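Local coordinates for diaminopimelate decarboxylase (Phaeodactylum tricornutum, PDB 7JPJ), which probably catalyses the pyridoxal 5'-phosphate-dependent decarboxylation of diaminopimelate to lysine, the last step of bacterial-type lysine biosynthesis, and works as an obligate dimer, at residues F84-R87 against R88-A92; K219-S222 against F223-V226; Q428-S431 against Q432-N436. All coordinates share one frame; numbering follows the deposited sequence.

Interaction 1: residues F84-R87 against R88-A92; sequences FEVR and RAMDA
Phe84-Arg87 and Arg88-Asp91 follow one another in helix 83-91, with Ala92 just past its end, the two joined by a ladder of bonds from each amide to the carbonyl four residues earlier. Arg88 N donates to Phe84 O at 2.8 Å, Ala89 N to Glu85 O at 2.9 Å and Met90 N to Val86 O at 3.2 Å; the next, Asp91 N to Arg87 O, is weak, as the helix runs out. Met90 runs out straight, then folds at its end (chi3 -57°), so that CE comes to 3.9 Å from Arg87 CA and 4.3 Å from Val86 CG1. Val86 and Met90 thereby join a hydrophobic flank that continues onto strand 99-101 and helix 110-116 in this beta-alpha-beta unit of the barrel. Arg88, extended to its guanidinium group, reaches Ser406 and Glu437 of the second subunit, and Arg87 forms a salt bridge with Asp109. Glu85, which accepts from Ser81 N, lies beside Lys60, the predicted pyridoxal phosphate attachment site, unmodified in this structure. Glu85 OE2 and Arg88 NH1 remain 6.5 Å apart, too far for a salt bridge. Backbone bonding holds the turn, while Glu85, Arg87 and Arg88 turn their polar ends to partners beyond it.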
loop_
_atom_site.group_PDB
_atom_site.type_symbol
_atom_site.label_atom_id
_atom_site.label_comp_id
_atom_site.label_asym_id
_atom_site.label_seq_id
_atom_site.Cartn_x
_atom_site.Cartn_y
_atom_site.Cartn_z
ATOM N N PHE A 84 -13.278 -2.935 -13.957
ATOM C CA PHE A 84 -12.662 -4.215 -13.635
ATOM C C PHE A 84 -13.448 -4.949 -12.558
ATOM O O PHE A 84 -13.658 -6.165 -12.653
ATOM C CB PHE A 84 -11.215 -3.999 -13.201
ATOM C CG PHE A 84 -10.331 -3.489 -14.296
ATOM C CD1 PHE A 84 -9.710 -4.371 -15.167
ATOM C CD2 PHE A 84 -10.128 -2.127 -14.465
ATOM C CE1 PHE A 84 -8.898 -3.906 -16.183
ATOM C CE2 PHE A 84 -9.317 -1.657 -15.481
ATOM C CZ PHE A 84 -8.702 -2.550 -16.340
ATOM N N GLU A 85 -13.895 -4.227 -11.527
ATOM C CA GLU A 85 -14.732 -4.844 -10.506
ATOM C C GLU A 85 -16.064 -5.304 -11.082
ATOM O O GLU A 85 -16.624 -6.307 -10.625
ATOM C CB GLU A 85 -14.955 -3.869 -9.351
ATOM C CG GLU A 85 -13.744 -3.688 -8.453
ATOM C CD GLU A 85 -14.034 -2.817 -7.246
ATOM O OE1 GLU A 85 -15.131 -2.218 -7.190
ATOM O OE2 GLU A 85 -13.165 -2.732 -6.353
ATOM N N VAL A 86 -16.586 -4.589 -12.081
ATOM C CA VAL A 86 -17.811 -5.028 -12.744
ATOM C C VAL A 86 -17.586 -6.374 -13.418
ATOM O O VAL A 86 -18.352 -7.324 -13.221
ATOM C CB VAL A 86 -18.289 -3.971 -13.756
ATOM C CG1 VAL A 86 -19.556 -4.442 -14.453
ATOM C CG2 VAL A 86 -18.515 -2.637 -13.071
ATOM N N ARG A 87 -16.521 -6.477 -14.217
ATOM C CA ARG A 87 -16.214 -7.734 -14.889
ATOM C C ARG A 87 -15.817 -8.818 -13.897
ATOM O O ARG A 87 -16.026 -10.007 -14.163
ATOM C CB ARG A 87 -15.103 -7.519 -15.917
ATOM C CG ARG A 87 -15.534 -6.766 -17.168
ATOM C CD ARG A 87 -14.838 -7.313 -18.410
ATOM N NE ARG A 87 -15.193 -6.577 -19.622
ATOM C CZ ARG A 87 -16.160 -6.939 -20.464
ATOM N NH1 ARG A 87 -16.876 -8.030 -20.227
ATOM N NH2 ARG A 87 -16.410 -6.209 -21.544
ATOM N N ARG A 88 -15.248 -8.433 -12.754
ATOM C CA ARG A 88 -14.877 -9.416 -11.741
ATOM C C ARG A 88 -16.112 -9.999 -11.062
ATOM O O ARG A 88 -16.217 -11.218 -10.881
ATOM C CB ARG A 88 -13.942 -8.772 -10.716
ATOM C CG ARG A 88 -13.286 -9.742 -9.749
ATOM C CD ARG A 88 -12.254 -9.030 -8.884
ATOM N NE ARG A 88 -11.513 -9.956 -8.031
ATOM C CZ ARG A 88 -10.473 -9.610 -7.278
ATOM N NH1 ARG A 88 -10.043 -8.356 -7.270
ATOM N NH2 ARG A 88 -9.861 -10.518 -6.533
ATOM N N ALA A 89 -17.064 -9.138 -10.683
ATOM C CA ALA A 89 -18.270 -9.613 -10.012
ATOM C C ALA A 89 -19.086 -10.526 -10.910
ATOM O O ALA A 89 -19.711 -11.477 -10.427
ATOM C CB ALA A 89 -19.123 -8.432 -9.550
ATOM N N MET A 90 -19.094 -10.256 -12.216
ATOM C CA MET A 90 -19.841 -11.112 -13.127
ATOM C C MET A 90 -19.185 -12.477 -13.267
ATOM O O MET A 90 -19.865 -13.460 -13.583
ATOM C CB MET A 90 -19.981 -10.429 -14.486
ATOM C CG MET A 90 -20.997 -9.302 -14.481
ATOM S SD MET A 90 -21.325 -8.629 -16.116
ATOM C CE MET A 90 -19.669 -8.158 -16.615
ATOM N N ASP A 91 -17.873 -12.564 -13.025
ATOM C CA ASP A 91 -17.207 -13.861 -13.032
ATOM C C ASP A 91 -17.630 -14.715 -11.844
ATOM O O ASP A 91 -17.656 -15.947 -11.947
ATOM C CB ASP A 91 -15.691 -13.674 -13.039
ATOM C CG ASP A 91 -15.134 -13.502 -14.439
ATOM O OD1 ASP A 91 -15.829 -13.892 -15.403
ATOM O OD2 ASP A 91 -14.006 -12.976 -14.580
ATOM N N ALA A 92 -17.970 -14.085 -10.717
ATOM C CA ALA A 92 -18.410 -14.797 -9.522
ATOM C C ALA A 92 -19.883 -15.182 -9.564
ATOM O O ALA A 92 -20.389 -15.743 -8.584
ATOM C CB ALA A 92 -18.138 -13.948 -8.278
#

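Interaction 2: residues K219-S222 against F223-V226; sequences KSLS and FCKV
Lys219-Ser222 meets Phe223-Val226 at the C-terminal end of helix 210-222, one of the outer helices of the alpha/beta (TIM-type) barrel, where the chain turns toward strand 232-234. Lys219 O lies 3.5 Å from Phe223 CD2, approaching the ring obliquely. Ser220 comes next: its O takes the Phe223 amide N at 3.2 Å, with the donor 60° out of the carbonyl plane, and the same oxygen lies at the edge of the Phe223 ring, while its hydroxyl is bonded to Val216 O further back in the helix. Leu221 repeats the pattern, its O accepting Cys224 N at 2.9 Å. Bonds spanning three residues, with donors well above the carbonyl planes, are consistent with 3-10-like turns as the helix ends. The Leu221 side chain, which faces Ala262 and Phe266 of helix 252-270, brushes Cys224 SG through CD2 at 4.4 Å, and Cys224 extends this patch to Met233. Ser222 closes the segment: with chi1 at 60°, OG points back toward Lys219 O, modelled so close to it that the bond is doubtful in detail, and hangs over one face of the Phe223 ring, displaced toward its rim. That ring, its CG placed beside the backbone N (chi1 -63°), folds back along the helix and packs on Pro148 and His178. Shortening Phe223 to an alanine is likely to leave Pro148 and His178 without their aromatic neighbour and to open a gap beside the carbonyls of Lys219 and Ser220. Beyond the ring, Lys225 carries its amine to a salt bridge with Glu270. The start of that side chain stays close to the turn, Lys225 CG lying 3.2 Å from Ser222 O.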
loop_
_atom_site.group_PDB
_atom_site.type_symbol
_atom_site.label_atom_id
_atom_site.label_comp_id
_atom_site.label_asym_id
_atom_site.label_seq_id
_atom_site.Cartn_x
_atom_site.Cartn_y
_atom_site.Cartn_z
ATOM N N LYS A 219 -30.537 16.472 2.857
ATOM C CA LYS A 219 -29.823 17.262 1.859
ATOM C C LYS A 219 -29.749 16.533 0.521
ATOM O O LYS A 219 -29.932 17.146 -0.537
ATOM C CB LYS A 219 -28.424 17.609 2.369
ATOM C CG LYS A 219 -27.576 18.371 1.369
ATOM C CD LYS A 219 -26.901 19.565 2.025
ATOM C CE LYS A 219 -26.661 20.678 1.016
ATOM N NZ LYS A 219 -27.493 21.884 1.303
ATOM N N SER A 220 -29.487 15.226 0.547
ATOM C CA SER A 220 -29.402 14.468 -0.696
ATOM C C SER A 220 -30.762 14.332 -1.367
ATOM O O SER A 220 -30.844 14.313 -2.601
ATOM C CB SER A 220 -28.807 13.089 -0.425
ATOM O OG SER A 220 -27.627 13.206 0.348
ATOM N N LEU A 221 -31.834 14.234 -0.575
ATOM C CA LEU A 221 -33.171 14.101 -1.146
ATOM C C LEU A 221 -33.601 15.362 -1.884
ATOM O O LEU A 221 -34.433 15.289 -2.795
ATOM C CB LEU A 221 -34.182 13.762 -0.046
ATOM C CG LEU A 221 -34.171 12.325 0.490
ATOM C CD1 LEU A 221 -34.917 12.227 1.807
ATOM C CD2 LEU A 221 -34.756 11.354 -0.524
ATOM N N SER A 222 -33.049 16.521 -1.514
ATOM C CA SER A 222 -33.421 17.761 -2.190
ATOM C C SER A 222 -32.994 17.754 -3.650
ATOM O O SER A 222 -33.604 18.438 -4.479
ATOM C CB SER A 222 -32.815 18.963 -1.469
ATOM O OG SER A 222 -31.401 18.887 -1.446
ATOM N N PHE A 223 -31.954 16.988 -3.986
ATOM C CA PHE A 223 -31.560 16.833 -5.378
ATOM C C PHE A 223 -32.486 15.899 -6.145
ATOM O O PHE A 223 -32.499 15.939 -7.380
ATOM C CB PHE A 223 -30.117 16.335 -5.458
ATOM C CG PHE A 223 -29.122 17.297 -4.879
ATOM C CD1 PHE A 223 -28.824 18.479 -5.536
ATOM C CD2 PHE A 223 -28.497 17.031 -3.673
ATOM C CE1 PHE A 223 -27.921 19.371 -5.006
ATOM C CE2 PHE A 223 -27.590 17.921 -3.138
ATOM C CZ PHE A 223 -27.302 19.092 -3.807
ATOM N N CYS A 224 -33.262 15.066 -5.447
ATOM C CA CYS A 224 -34.216 14.195 -6.125
ATOM C C CYS A 224 -35.434 14.952 -6.637
ATOM O O CYS A 224 -36.138 14.440 -7.514
ATOM C CB CYS A 224 -34.661 13.065 -5.199
ATOM S SG CYS A 224 -33.333 11.951 -4.693
ATOM N N LYS A 225 -35.706 16.145 -6.115
ATOM C CA LYS A 225 -36.800 16.952 -6.636
ATOM C C LYS A 225 -36.390 17.785 -7.844
ATOM O O LYS A 225 -37.258 18.377 -8.492
ATOM C CB LYS A 225 -37.366 17.863 -5.536
ATOM C CG LYS A 225 -36.635 19.179 -5.361
ATOM C CD LYS A 225 -37.228 19.997 -4.221
ATOM C CE LYS A 225 -38.676 20.376 -4.499
ATOM N NZ LYS A 225 -39.270 21.147 -3.369
ATOM N N VAL A 226 -35.095 17.840 -8.161
ATOM C CA VAL A 226 -34.660 18.506 -9.384
ATOM C C VAL A 226 -35.020 17.664 -10.601
ATOM O O VAL A 226 -35.468 18.188 -11.629
ATOM C CB VAL A 226 -33.149 18.802 -9.319
ATOM C CG1 VAL A 226 -32.618 19.217 -10.686
ATOM C CG2 VAL A 226 -32.867 19.876 -8.278
#

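Interaction 3: residues Q428-S431 against Q432-N436; sequences QTLS and QIYEN. With SO4 (sulfate ion), chain E.
Gln432 OE1 accepts two hydrogen bonds from a single residue, Thr429, in a capping box whose return arm is a glutamine amide. Thr429 N donates at 2.7 Å along a nearly straight line (179° at the hydrogen) and in the carbonyl plane of Gln432 OE1, whereas Thr429 OG1 reaches that oxygen at 3.2 Å from above the plane. The box is completed by a weak bond from Gln432 N to Thr429 OG1, the N-cap acceptor. Thr429 can serve both roles because OG1 sits between its backbone N and carbonyl carbon (chi1 75°), facing the first turn. Ile433 N then bonds to Leu430 O at 3.0 Å. A sulfate ion, probably from the crystallisation liquor, accepts through O2 from Leu430 N at 3.0 Å, in keeping with the affinity of helix starts for anions. On the apolar side, Leu430 CD1 meets Ile433 CD1 at 4.1 Å, and Leu430 CG lies as far from Tyr434 CE2, whose ring passes one face over Ser431. Gln432 NE2 donates to Asn436 OD1 of the second subunit, which probably limits rotation of the amide. This short helix 430-433, following strand 421-423 near the C-terminus, projects to the dimer partner: Leu430 packs on Phe84, and Tyr434 on Arg88, both in helix 83-91 of the second subunit.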
loop_
_atom_site.group_PDB
_atom_site.type_symbol
_atom_site.label_atom_id
_atom_site.label_comp_id
_atom_site.label_asym_id
_atom_site.label_seq_id
_atom_site.Cartn_x
_atom_site.Cartn_y
_atom_site.Cartn_z
ATOM N N GLN A 428 0.194 -17.621 -3.315
ATOM C CA GLN A 428 0.878 -17.297 -4.557
ATOM C C GLN A 428 2.284 -17.887 -4.557
ATOM O O GLN A 428 2.942 -17.968 -3.515
ATOM C CB GLN A 428 0.930 -15.780 -4.734
ATOM C CG GLN A 428 1.348 -15.299 -6.104
ATOM C CD GLN A 428 1.414 -13.790 -6.165
ATOM O OE1 GLN A 428 1.706 -13.134 -5.168
ATOM N NE2 GLN A 428 1.129 -13.228 -7.334
ATOM N N THR A 429 2.742 -18.319 -5.725
ATOM C CA THR A 429 4.103 -18.817 -5.829
ATOM C C THR A 429 5.046 -17.677 -6.185
ATOM O O THR A 429 4.631 -16.623 -6.673
ATOM C CB THR A 429 4.215 -19.933 -6.869
ATOM O OG1 THR A 429 4.166 -19.370 -8.185
ATOM C CG2 THR A 429 3.083 -20.929 -6.707
ATOM N N LEU A 430 6.335 -17.903 -5.926
ATOM C CA LEU A 430 7.333 -16.878 -6.212
ATOM C C LEU A 430 7.355 -16.524 -7.692
ATOM O O LEU A 430 7.378 -15.342 -8.053
ATOM C CB LEU A 430 8.712 -17.349 -5.752
ATOM C CG LEU A 430 9.861 -16.385 -6.052
ATOM C CD1 LEU A 430 9.710 -15.107 -5.244
ATOM C CD2 LEU A 430 11.205 -17.046 -5.788
ATOM N N SER A 431 7.337 -17.533 -8.566
ATOM C CA SER A 431 7.420 -17.271 -9.998
ATOM C C SER A 431 6.208 -16.494 -10.508
ATOM O O SER A 431 6.312 -15.781 -11.512
ATOM C CB SER A 431 7.584 -18.586 -10.763
ATOM O OG SER A 431 6.340 -19.055 -11.258
ATOM N N GLN A 432 5.061 -16.600 -9.831
ATOM C CA GLN A 432 3.889 -15.824 -10.230
ATOM C C GLN A 432 4.067 -14.329 -10.001
ATOM O O GLN A 432 3.368 -13.531 -10.633
ATOM C CB GLN A 432 2.650 -16.298 -9.473
ATOM C CG GLN A 432 2.016 -17.560 -10.019
ATOM C CD GLN A 432 0.942 -18.096 -9.098
ATOM O OE1 GLN A 432 1.164 -18.255 -7.898
ATOM N NE2 GLN A 432 -0.237 -18.365 -9.653
ATOM N N ILE A 433 4.980 -13.935 -9.111
ATOM C CA ILE A 433 5.164 -12.521 -8.801
ATOM C C ILE A 433 5.751 -11.775 -9.996
ATOM O O ILE A 433 5.380 -10.627 -10.268
ATOM C CB ILE A 433 6.039 -12.363 -7.543
ATOM C CG1 ILE A 433 5.425 -13.127 -6.368
ATOM C CG2 ILE A 433 6.211 -10.897 -7.188
ATOM C CD1 ILE A 433 6.222 -13.024 -5.086
ATOM N N TYR A 434 6.669 -12.405 -10.729
ATOM C CA TYR A 434 7.283 -11.786 -11.898
ATOM C C TYR A 434 6.990 -12.582 -13.166
ATOM O O TYR A 434 7.824 -12.680 -14.067
ATOM C CB TYR A 434 8.790 -11.609 -11.707
ATOM C CG TYR A 434 9.536 -12.815 -11.170
ATOM C CD1 TYR A 434 10.044 -13.784 -12.026
ATOM C CD2 TYR A 434 9.767 -12.962 -9.808
ATOM C CE1 TYR A 434 10.737 -14.879 -11.539
ATOM C CE2 TYR A 434 10.459 -14.053 -9.312
ATOM C CZ TYR A 434 10.943 -15.006 -10.182
ATOM O OH TYR A 434 11.634 -16.092 -9.690
ATOM N N GLU A 435 5.785 -13.146 -13.255
ATOM C CA GLU A 435 5.394 -13.941 -14.413
ATOM C C GLU A 435 5.070 -13.100 -15.644
ATOM O O GLU A 435 4.932 -13.662 -16.735
ATOM C CB GLU A 435 4.188 -14.817 -14.059
ATOM C CG GLU A 435 2.881 -14.050 -13.953
ATOM C CD GLU A 435 1.725 -14.914 -13.487
ATOM O OE1 GLU A 435 1.833 -16.158 -13.569
ATOM O OE2 GLU A 435 0.707 -14.344 -13.040
ATOM N N ASN A 436 4.940 -11.783 -15.502
ATOM C CA ASN A 436 4.675 -10.903 -16.633
ATOM C C ASN A 436 5.907 -10.117 -17.066
ATOM O O ASN A 436 5.800 -9.249 -17.937
ATOM C CB ASN A 436 3.529 -9.946 -16.304
ATOM C CG ASN A 436 2.182 -10.633 -16.312
ATOM O OD1 ASN A 436 2.032 -11.719 -16.871
ATOM N ND2 ASN A 436 1.192 -10.006 -15.691
HETATM S S SO4 E . 7.559 -21.045 -4.057
HETATM O O1 SO4 E . 7.403 -22.084 -3.039
HETATM O O2 SO4 E . 6.365 -20.204 -4.071
HETATM O O3 SO4 E . 8.729 -20.222 -3.746
HETATM O O4 SO4 E . 7.746 -21.671 -5.367
#

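How the interactions relate
Interactions 1 and 2 are partly buried helix segments of the barrel domain, their centres about 31 Å apart, whereas interaction 3 is a surface contact near the C-terminus, about 50 Å from interaction 2 between centres. Interactions 1 and 3 do not touch within one chain, yet they meet across the dimer, where helix 83-91 of one subunit faces helix 430-433 of the other; interaction 2 has no part in that interface. Their bonding differs accordingly: mostly regular i to i+4 amide bonds in 84-92, i to i+3 bonds with an aromatic ring folded back in 219-226, and side-chain capping at the start of the short, weakly bonded helix 430-433.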